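Long-range contacts in HAD hydrolase, family IA, variant 3 (Entamoeba histolytica, PDB 6W04), which probably acts as a magnesium-dependent hydrolase of the haloacid dehalogenase superfamily, with a natural substrate that remains unassigned: residues A[23-31]-A[48-56]; A[160-168]-A[212-221]. All blocks are in the same frame, centred on the assembly; numbering follows the deposited sequence.

Contact 1 (A[23-31]-A[48-56]); sequences WKEMAKRIR and NKQLIEHIL
Trp-23 and Ile-55 interlock in knobs-into-holes fashion, joining two helices of the all-helical cap that family IA haloacid dehalogenases insert into their core domain. The segment axes approach to 9.9 Å and cross at -39°. The indole of Trp-23 sits among Asn-48, Leu-51, Ile-52 and Ile-55. Leu-51 covers one face: its CB makes a CH-pi contact 3.7 Å from the centroid of the Trp-23 six-membered ring, only 5° off the normal. Ile-52 CG1 comes at the ring edge, 3.6 Å from Trp-23 CH2. The reciprocal knob, Ile-55, enters between Trp-23, Ala-27, Ile-30 and Arg-31. Its CG1 stands anti to the carbonyl carbon (chi1 -70°), which sends CG1 and CD1 along Ala-27 to the indole, where CD1 lies 3.7 Å from Trp-23 CE3, and turns CG2 to the Ile-30 methyl CG2. That Ile-30 methyl also touches Leu-56 CD2, at the more accessible border of the interface. Arg-31 lays its CB and CD against the carbonyl oxygen of Ile-55, and its guanidinium and His-54 share a partner in Glu-39 of helix 37-43, through a salt bridge and a hydrogen bond respectively. No direct hydrogen bond crosses between the helices, but water bridges at both ends do: one links Arg-31 NH1 to His-54 O, and the other accepts from Trp-23 NE1 at 3.0 Å and donates to Asn-48 OD1 at 2.7 Å.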
loop_
_atom_site.group_PDB
_atom_site.type_symbol
_atom_site.label_atom_id
_atom_site.label_comp_id
_atom_site.label_asym_id
_atom_site.label_seq_id
_atom_site.Cartn_x
_atom_site.Cartn_y
_atom_site.Cartn_z
ATOM N N TRP A 23 14.621 7.896 -1.425
ATOM C CA TRP A 23 14.780 8.501 -2.748
ATOM C C TRP A 23 15.656 9.742 -2.688
ATOM O O TRP A 23 16.346 10.058 -3.666
ATOM C CB TRP A 23 13.421 8.861 -3.381
ATOM C CG TRP A 23 12.767 7.658 -3.990
ATOM C CD1 TRP A 23 11.598 7.063 -3.596
ATOM C CD2 TRP A 23 13.262 6.894 -5.092
ATOM N NE1 TRP A 23 11.328 5.974 -4.407
ATOM C CE2 TRP A 23 12.343 5.847 -5.326
ATOM C CE3 TRP A 23 14.419 6.974 -5.890
ATOM C CZ2 TRP A 23 12.535 4.895 -6.328
ATOM C CZ3 TRP A 23 14.608 6.030 -6.883
ATOM C CH2 TRP A 23 13.677 4.998 -7.093
ATOM N N LYS A 24 15.608 10.490 -1.586
ATOM C CA LYS A 24 16.469 11.658 -1.485
ATOM C C LYS A 24 17.923 11.239 -1.400
ATOM O O LYS A 24 18.802 11.841 -2.040
ATOM C CB LYS A 24 16.062 12.520 -0.275
ATOM C CG LYS A 24 14.783 13.286 -0.574
ATOM C CD LYS A 24 14.276 14.037 0.661
ATOM C CE LYS A 24 12.959 14.717 0.354
ATOM N NZ LYS A 24 12.447 15.469 1.517
ATOM N N GLU A 25 18.192 10.198 -0.623
ATOM C CA GLU A 25 19.550 9.672 -0.542
ATOM C C GLU A 25 20.018 9.153 -1.897
ATOM O O GLU A 25 21.167 9.389 -2.289
ATOM C CB GLU A 25 19.620 8.583 0.548
ATOM C CG GLU A 25 20.980 7.878 0.663
ATOM C CD GLU A 25 22.114 8.760 1.220
ATOM O OE1 GLU A 25 23.286 8.507 0.851
ATOM O OE2 GLU A 25 21.854 9.692 2.027
ATOM N N MET A 26 19.141 8.463 -2.640
ATOM C CA MET A 26 19.526 7.960 -3.963
ATOM C C MET A 26 19.818 9.100 -4.924
ATOM O O MET A 26 20.784 9.041 -5.696
ATOM C CB MET A 26 18.421 7.084 -4.575
ATOM C CG MET A 26 18.194 5.755 -3.855
ATOM S SD MET A 26 19.710 4.772 -3.772
ATOM C CE MET A 26 19.844 4.440 -5.519
ATOM N N ALA A 27 18.964 10.120 -4.929
ATOM C CA ALA A 27 19.247 11.307 -5.724
ATOM C C ALA A 27 20.616 11.884 -5.388
ATOM O O ALA A 27 21.373 12.288 -6.283
ATOM C CB ALA A 27 18.147 12.346 -5.517
ATOM N N LYS A 28 20.951 11.964 -4.098
ATOM C CA LYS A 28 22.238 12.543 -3.726
ATOM C C LYS A 28 23.382 11.682 -4.245
ATOM O O LYS A 28 24.383 12.203 -4.748
ATOM C CB LYS A 28 22.313 12.705 -2.202
ATOM C CG LYS A 28 23.665 13.247 -1.625
ATOM C CD LYS A 28 23.849 14.749 -1.884
ATOM C CE LYS A 28 25.184 15.278 -1.365
ATOM N NZ LYS A 28 25.437 16.687 -1.809
ATOM N N ARG A 29 23.242 10.360 -4.139
ATOM C CA ARG A 29 24.299 9.457 -4.578
ATOM C C ARG A 29 24.506 9.550 -6.081
ATOM O O ARG A 29 25.650 9.554 -6.550
ATOM C CB ARG A 29 23.958 8.017 -4.186
ATOM C CG ARG A 29 23.956 7.794 -2.677
ATOM C CD ARG A 29 23.651 6.344 -2.297
ATOM N NE ARG A 29 23.563 6.209 -0.841
ATOM C CZ ARG A 29 23.333 5.067 -0.200
ATOM N NH1 ARG A 29 23.165 3.951 -0.894
ATOM N NH2 ARG A 29 23.280 5.044 1.136
ATOM N N ILE A 30 23.415 9.657 -6.832
ATOM C CA ILE A 30 23.458 9.550 -8.289
ATOM C C ILE A 30 23.752 10.888 -8.932
ATOM O O ILE A 30 24.667 11.018 -9.755
ATOM C CB ILE A 30 22.131 8.965 -8.825
ATOM C CG1 ILE A 30 21.996 7.494 -8.426
ATOM C CG2 ILE A 30 22.082 9.133 -10.383
ATOM C CD1 ILE A 30 20.562 6.969 -8.428
ATOM N N ARG A 31 22.975 11.908 -8.593
ATOM C CA ARG A 31 23.153 13.198 -9.242
ATOM C C ARG A 31 23.947 14.185 -8.403
ATOM O O ARG A 31 24.359 15.229 -8.928
ATOM C CB ARG A 31 21.778 13.784 -9.626
ATOM C CG ARG A 31 21.009 14.448 -8.479
ATOM C CD ARG A 31 19.618 14.902 -8.929
ATOM N NE ARG A 31 18.973 15.661 -7.872
ATOM C CZ ARG A 31 17.786 16.262 -7.943
ATOM N NH1 ARG A 31 17.035 16.187 -9.035
ATOM N NH2 ARG A 31 17.346 16.954 -6.897
ATOM N N ASN A 48 8.798 3.550 -9.638
ATOM C CA ASN A 48 10.220 3.614 -9.374
ATOM C C ASN A 48 10.971 4.072 -10.615
ATOM O O ASN A 48 11.944 4.824 -10.520
ATOM C CB ASN A 48 10.732 2.258 -8.892
ATOM C CG ASN A 48 10.330 1.986 -7.459
ATOM O OD1 ASN A 48 9.891 2.897 -6.747
ATOM N ND2 ASN A 48 10.479 0.746 -7.024
ATOM N N LYS A 49 10.539 3.612 -11.783
ATOM C CA LYS A 49 11.230 3.983 -13.010
ATOM C C LYS A 49 11.168 5.487 -13.225
ATOM O O LYS A 49 12.164 6.119 -13.621
ATOM C CB LYS A 49 10.605 3.239 -14.192
ATOM C CG LYS A 49 11.247 3.532 -15.550
ATOM C CD LYS A 49 10.855 2.422 -16.552
ATOM C CE LYS A 49 11.554 2.567 -17.920
ATOM N NZ LYS A 49 11.073 3.744 -18.719
ATOM N N GLN A 50 9.988 6.075 -13.005
ATOM C CA GLN A 50 9.833 7.512 -13.196
ATOM C C GLN A 50 10.708 8.290 -12.232
ATOM O O GLN A 50 11.223 9.362 -12.575
ATOM C CB GLN A 50 8.369 7.923 -13.015
ATOM C CG GLN A 50 7.427 7.426 -14.104
ATOM C CD GLN A 50 5.979 7.818 -13.827
ATOM O OE1 GLN A 50 5.304 7.193 -13.017
ATOM N NE2 GLN A 50 5.503 8.847 -14.507
ATOM N N LEU A 51 10.852 7.794 -10.997
ATOM C CA LEU A 51 11.718 8.470 -10.033
ATOM C C LEU A 51 13.169 8.464 -10.505
ATOM O O LEU A 51 13.851 9.501 -10.495
ATOM C CB LEU A 51 11.606 7.797 -8.658
ATOM C CG LEU A 51 10.580 8.336 -7.653
ATOM C CD1 LEU A 51 11.043 9.638 -7.067
ATOM C CD2 LEU A 51 9.222 8.517 -8.274
ATOM N N ILE A 52 13.658 7.303 -10.930
ATOM C CA ILE A 52 15.053 7.211 -11.365
ATOM C C ILE A 52 15.283 8.061 -12.605
ATOM O O ILE A 52 16.313 8.746 -12.727
ATOM C CB ILE A 52 15.442 5.744 -11.612
ATOM C CG1 ILE A 52 15.245 4.934 -10.333
ATOM C CG2 ILE A 52 16.895 5.683 -12.116
ATOM C CD1 ILE A 52 14.886 3.450 -10.572
ATOM N N GLU A 53 14.332 8.021 -13.553
ATOM C CA GLU A 53 14.428 8.868 -14.737
ATOM C C GLU A 53 14.458 10.345 -14.369
ATOM O O GLU A 53 15.169 11.126 -15.000
ATOM C CB GLU A 53 13.268 8.580 -15.705
ATOM C CG GLU A 53 13.388 7.165 -16.306
ATOM C CD GLU A 53 12.194 6.774 -17.148
ATOM O OE1 GLU A 53 11.097 7.326 -16.907
ATOM O OE2 GLU A 53 12.373 5.948 -18.070
ATOM N N HIS A 54 13.675 10.753 -13.370
ATOM C CA HIS A 54 13.765 12.136 -12.911
ATOM C C HIS A 54 15.167 12.451 -12.402
ATOM O O HIS A 54 15.744 13.493 -12.741
ATOM C CB HIS A 54 12.758 12.416 -11.800
ATOM C CG HIS A 54 12.846 13.815 -11.276
ATOM N ND1 HIS A 54 12.159 14.862 -11.850
ATOM C CD2 HIS A 54 13.573 14.347 -10.269
ATOM C CE1 HIS A 54 12.448 15.982 -11.204
ATOM N NE2 HIS A 54 13.294 15.691 -10.230
ATOM N N ILE A 55 15.725 11.558 -11.588
ATOM C CA ILE A 55 17.027 11.788 -10.962
ATOM C C ILE A 55 18.133 11.842 -12.012
ATOM O O ILE A 55 19.015 12.706 -11.958
ATOM C CB ILE A 55 17.295 10.693 -9.910
ATOM C CG1 ILE A 55 16.352 10.882 -8.704
ATOM C CG2 ILE A 55 18.793 10.687 -9.509
ATOM C CD1 ILE A 55 16.229 9.654 -7.769
ATOM N N LEU A 56 18.106 10.927 -12.985
ATOM C CA LEU A 56 19.056 10.980 -14.095
ATOM C C LEU A 56 18.721 12.071 -15.107
ATOM O O LEU A 56 19.585 12.449 -15.910
ATOM C CB LEU A 56 19.100 9.619 -14.807
ATOM C CG LEU A 56 19.605 8.454 -13.967
ATOM C CD1 LEU A 56 19.180 7.145 -14.614
ATOM C CD2 LEU A 56 21.127 8.536 -13.822
HETATM O O HOH W 1 9.566 3.519 -4.149
HETATM O O HOH W 2 17.445 15.551 -11.768
#

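Contact 2 (A[160-168]-A[212-221]); sequences SISHCIVFE and ITIEEMVDLI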
loop_
_atom_site.group_PDB
_atom_site.type_symbol
_atom_site.label_atom_id
_atom_site.label_comp_id
_atom_site.label_asym_id
_atom_site.label_seq_id
_atom_site.Cartn_x
_atom_site.Cartn_y
_atom_site.Cartn_z
ATOM N N SER A 160 -16.544 -12.588 -3.262
ATOM C CA SER A 160 -16.955 -11.697 -4.335
ATOM C C SER A 160 -16.390 -10.303 -4.078
ATOM O O SER A 160 -16.525 -9.772 -2.970
ATOM C CB SER A 160 -18.482 -11.655 -4.441
ATOM O OG SER A 160 -18.921 -10.329 -4.687
ATOM N N ILE A 161 -15.750 -9.722 -5.105
ATOM C CA ILE A 161 -15.034 -8.449 -4.940
ATOM C C ILE A 161 -15.971 -7.357 -4.447
ATOM O O ILE A 161 -15.578 -6.500 -3.646
ATOM C CB ILE A 161 -14.331 -8.031 -6.253
ATOM C CG1 ILE A 161 -13.543 -6.729 -6.065
ATOM C CG2 ILE A 161 -15.347 -7.834 -7.390
ATOM C CD1 ILE A 161 -12.425 -6.830 -5.031
ATOM N N SER A 162 -17.228 -7.376 -4.894
ATOM C CA SER A 162 -18.119 -6.268 -4.576
ATOM C C SER A 162 -18.637 -6.325 -3.150
ATOM O O SER A 162 -19.363 -5.419 -2.731
ATOM C CB SER A 162 -19.293 -6.222 -5.563
ATOM O OG SER A 162 -19.988 -7.452 -5.580
ATOM N N HIS A 163 -18.292 -7.356 -2.390
ATOM C CA HIS A 163 -18.575 -7.378 -0.966
ATOM C C HIS A 163 -17.293 -7.278 -0.151
ATOM O O HIS A 163 -17.240 -7.712 1.003
ATOM C CB HIS A 163 -19.385 -8.623 -0.617
ATOM C CG HIS A 163 -20.687 -8.690 -1.353
ATOM N ND1 HIS A 163 -20.889 -9.516 -2.436
ATOM C CD2 HIS A 163 -21.828 -7.977 -1.206
ATOM C CE1 HIS A 163 -22.113 -9.339 -2.902
ATOM N NE2 HIS A 163 -22.704 -8.409 -2.172
ATOM N N CYS A 164 -16.260 -6.684 -0.742
ATOM C CA CYS A 164 -14.979 -6.478 -0.082
ATOM C C CYS A 164 -14.791 -5.011 0.283
ATOM O O CYS A 164 -15.073 -4.114 -0.522
ATOM C CB CYS A 164 -13.806 -6.923 -0.969
ATOM S SG CYS A 164 -13.642 -8.715 -1.149
ATOM N N ILE A 165 -14.301 -4.781 1.499
ATOM C CA ILE A 165 -13.721 -3.506 1.895
ATOM C C ILE A 165 -12.246 -3.495 1.513
ATOM O O ILE A 165 -11.532 -4.486 1.712
ATOM C CB ILE A 165 -13.898 -3.272 3.407
ATOM C CG1 ILE A 165 -15.378 -3.087 3.733
ATOM C CG2 ILE A 165 -13.068 -2.079 3.851
ATOM C CD1 ILE A 165 -15.988 -1.771 3.191
ATOM N N VAL A 166 -11.788 -2.374 0.951
ATOM C CA VAL A 166 -10.382 -2.115 0.693
ATOM C C VAL A 166 -9.974 -0.872 1.472
ATOM O O VAL A 166 -10.646 0.161 1.389
ATOM C CB VAL A 166 -10.104 -1.932 -0.809
ATOM C CG1 VAL A 166 -8.655 -1.458 -1.026
ATOM C CG2 VAL A 166 -10.385 -3.236 -1.546
ATOM N N PHE A 167 -8.895 -0.987 2.250
ATOM C CA PHE A 167 -8.249 0.144 2.912
ATOM C C PHE A 167 -7.061 0.573 2.058
ATOM O O PHE A 167 -6.204 -0.251 1.734
ATOM C CB PHE A 167 -7.763 -0.229 4.315
ATOM C CG PHE A 167 -8.886 -0.410 5.330
ATOM C CD1 PHE A 167 -9.277 -1.674 5.738
ATOM C CD2 PHE A 167 -9.504 0.690 5.895
ATOM C CE1 PHE A 167 -10.281 -1.849 6.697
ATOM C CE2 PHE A 167 -10.524 0.541 6.839
ATOM C CZ PHE A 167 -10.907 -0.736 7.237
ATOM N N GLU A 168 -7.013 1.850 1.696
ATOM C CA GLU A 168 -6.001 2.323 0.760
ATOM C C GLU A 168 -5.624 3.747 1.139
ATOM O O GLU A 168 -6.411 4.455 1.769
ATOM C CB GLU A 168 -6.521 2.274 -0.682
ATOM C CG GLU A 168 -6.119 1.052 -1.442
ATOM C CD GLU A 168 -4.671 1.126 -1.889
ATOM O OE1 GLU A 168 -3.972 2.117 -1.526
ATOM O OE2 GLU A 168 -4.243 0.197 -2.611
ATOM N N ILE A 212 -12.565 2.797 13.032
ATOM C CA ILE A 212 -13.482 2.012 12.220
ATOM C C ILE A 212 -13.931 0.794 13.026
ATOM O O ILE A 212 -13.159 0.243 13.820
ATOM C CB ILE A 212 -12.820 1.608 10.882
ATOM C CG1 ILE A 212 -13.848 1.042 9.906
ATOM C CG2 ILE A 212 -11.666 0.621 11.098
ATOM C CD1 ILE A 212 -14.897 2.032 9.488
ATOM N N THR A 213 -15.189 0.394 12.845
ATOM C CA THR A 213 -15.721 -0.828 13.430
ATOM C C THR A 213 -16.184 -1.780 12.331
ATOM O O THR A 213 -16.431 -1.379 11.189
ATOM C CB THR A 213 -16.899 -0.551 14.382
ATOM O OG1 THR A 213 -18.069 -0.225 13.623
ATOM C CG2 THR A 213 -16.576 0.591 15.334
ATOM N N ILE A 214 -16.302 -3.059 12.695
ATOM C CA ILE A 214 -16.877 -4.049 11.786
ATOM C C ILE A 214 -18.253 -3.599 11.309
ATOM O O ILE A 214 -18.613 -3.769 10.136
ATOM C CB ILE A 214 -16.963 -5.420 12.483
ATOM C CG1 ILE A 214 -15.708 -5.684 13.320
ATOM C CG2 ILE A 214 -17.217 -6.522 11.460
ATOM C CD1 ILE A 214 -14.530 -6.075 12.515
ATOM N N GLU A 215 -19.050 -3.034 12.216
ATOM C CA GLU A 215 -20.416 -2.658 11.874
ATOM C C GLU A 215 -20.436 -1.486 10.901
ATOM O O GLU A 215 -21.260 -1.455 9.979
ATOM C CB GLU A 215 -21.204 -2.326 13.146
ATOM N N GLU A 216 -19.547 -0.505 11.098
ATOM C CA GLU A 216 -19.432 0.586 10.133
ATOM C C GLU A 216 -19.080 0.056 8.750
ATOM O O GLU A 216 -19.625 0.519 7.739
ATOM C CB GLU A 216 -18.380 1.594 10.592
ATOM C CG GLU A 216 -18.745 2.422 11.821
ATOM C CD GLU A 216 -17.599 3.326 12.263
ATOM O OE1 GLU A 216 -16.873 2.957 13.213
ATOM O OE2 GLU A 216 -17.408 4.398 11.647
ATOM N N MET A 217 -18.171 -0.926 8.691
ATOM C CA MET A 217 -17.725 -1.476 7.413
ATOM C C MET A 217 -18.830 -2.274 6.736
ATOM O O MET A 217 -19.015 -2.180 5.515
ATOM C CB MET A 217 -16.483 -2.346 7.626
ATOM C CG MET A 217 -15.284 -1.563 8.147
ATOM S SD MET A 217 -13.903 -2.562 8.772
ATOM C CE MET A 217 -13.590 -3.508 7.311
ATOM N N VAL A 218 -19.572 -3.071 7.509
ATOM C CA VAL A 218 -20.678 -3.834 6.942
ATOM C C VAL A 218 -21.716 -2.890 6.358
ATOM O O VAL A 218 -22.211 -3.093 5.242
ATOM C CB VAL A 218 -21.290 -4.766 8.004
ATOM C CG1 VAL A 218 -22.742 -5.056 7.688
ATOM C CG2 VAL A 218 -20.485 -6.066 8.094
ATOM N N ASP A 219 -22.037 -1.823 7.095
ATOM C CA ASP A 219 -23.071 -0.895 6.647
ATOM C C ASP A 219 -22.638 -0.160 5.386
ATOM O O ASP A 219 -23.447 0.054 4.477
ATOM C CB ASP A 219 -23.413 0.100 7.758
ATOM C CG ASP A 219 -24.308 -0.502 8.832
ATOM O OD1 ASP A 219 -23.942 -0.449 10.027
ATOM O OD2 ASP A 219 -25.377 -1.039 8.478
ATOM N N LEU A 220 -21.364 0.228 5.311
ATOM C CA LEU A 220 -20.877 0.920 4.125
ATOM C C LEU A 220 -21.108 0.089 2.865
ATOM O O LEU A 220 -21.494 0.628 1.821
ATOM C CB LEU A 220 -19.396 1.259 4.295
ATOM C CG LEU A 220 -18.812 2.270 3.311
ATOM C CD1 LEU A 220 -19.489 3.623 3.460
ATOM C CD2 LEU A 220 -17.301 2.390 3.509
ATOM N N ILE A 221 -20.906 -1.229 2.949
ATOM C CA ILE A 221 -21.147 -2.096 1.797
ATOM C C ILE A 221 -22.638 -2.178 1.483
ATOM O O ILE A 221 -23.054 -2.014 0.330
ATOM C CB ILE A 221 -20.554 -3.495 2.043
ATOM C CG1 ILE A 221 -19.036 -3.409 2.252
ATOM C CG2 ILE A 221 -20.929 -4.444 0.900
ATOM C CD1 ILE A 221 -18.217 -3.525 0.987
#
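Ser-162 and His-163, both in touch with Ile-221 across the contact, grip one polar atom, the hydroxyl oxygen OG of Ser-160. Ser-162 OG donates to Ser-160 OG at 3.2 Å, Ser-162 N adds a weak bond, and His-163 ND1 pairs with the same oxygen at 3.1 Å. This ties up the turn leading into strand 164-168 of the Rossmann-like core, against which helix 214-222 packs through apolar groups. Ile-221, with the most surface buried here, rests CD1 against both Cys-164 O, at 3.5 Å, and Ile-165 CD1, while its CG1 lies 3.6 Å from Ile-165 CD1. One helical turn earlier, Met-217 bends at its last torsion (chi3 57°), which brings CE against both Ile-165 CG2 and Phe-167 CE1. Its sulfur makes a Met-aromatic contact at the ring edge, SD lying 5.1 Å from the Phe-167 centroid and 79° off the normal. Ile-212 CG2 is a looser neighbour of Phe-167 CZ. The helix start is secured by a capping box, in which Glu-216 N donates to Thr-213 OG1 at 2.9 Å while Thr-213 N and OG1 donate back weakly to Glu-216 OE1. Strand 164-168 runs between parallel strands 3-7 and 183-187. Helix 214-222 covers one face of the sheet, reaching both neighbours through Met-217, Leu-220 and Ile-221; on the other, Cys-164 and Val-166 meet helix 148-157.

Overall arrangement
Contact 1 belongs to the helical cap and contact 2 to the sheet-and-helix core, so they hold together different parts of the molecule. Their centres are 38 Å apart, on opposite sides of the chain's centre, and their nearest atoms stay about 15 Å from each other. The magnesium site is formed by Asp-7, Asn-9 and Asp-169: the bound ion is about 12 Å from the side chain of Asn-48 in contact 1 and about 9 Å from that of Phe-167 in contact 2. Segment 160-168 runs right up to this site, since Glu-168, a magnesium ligand in a crystal structure of this protein though not in this chain, immediately precedes Asp-169.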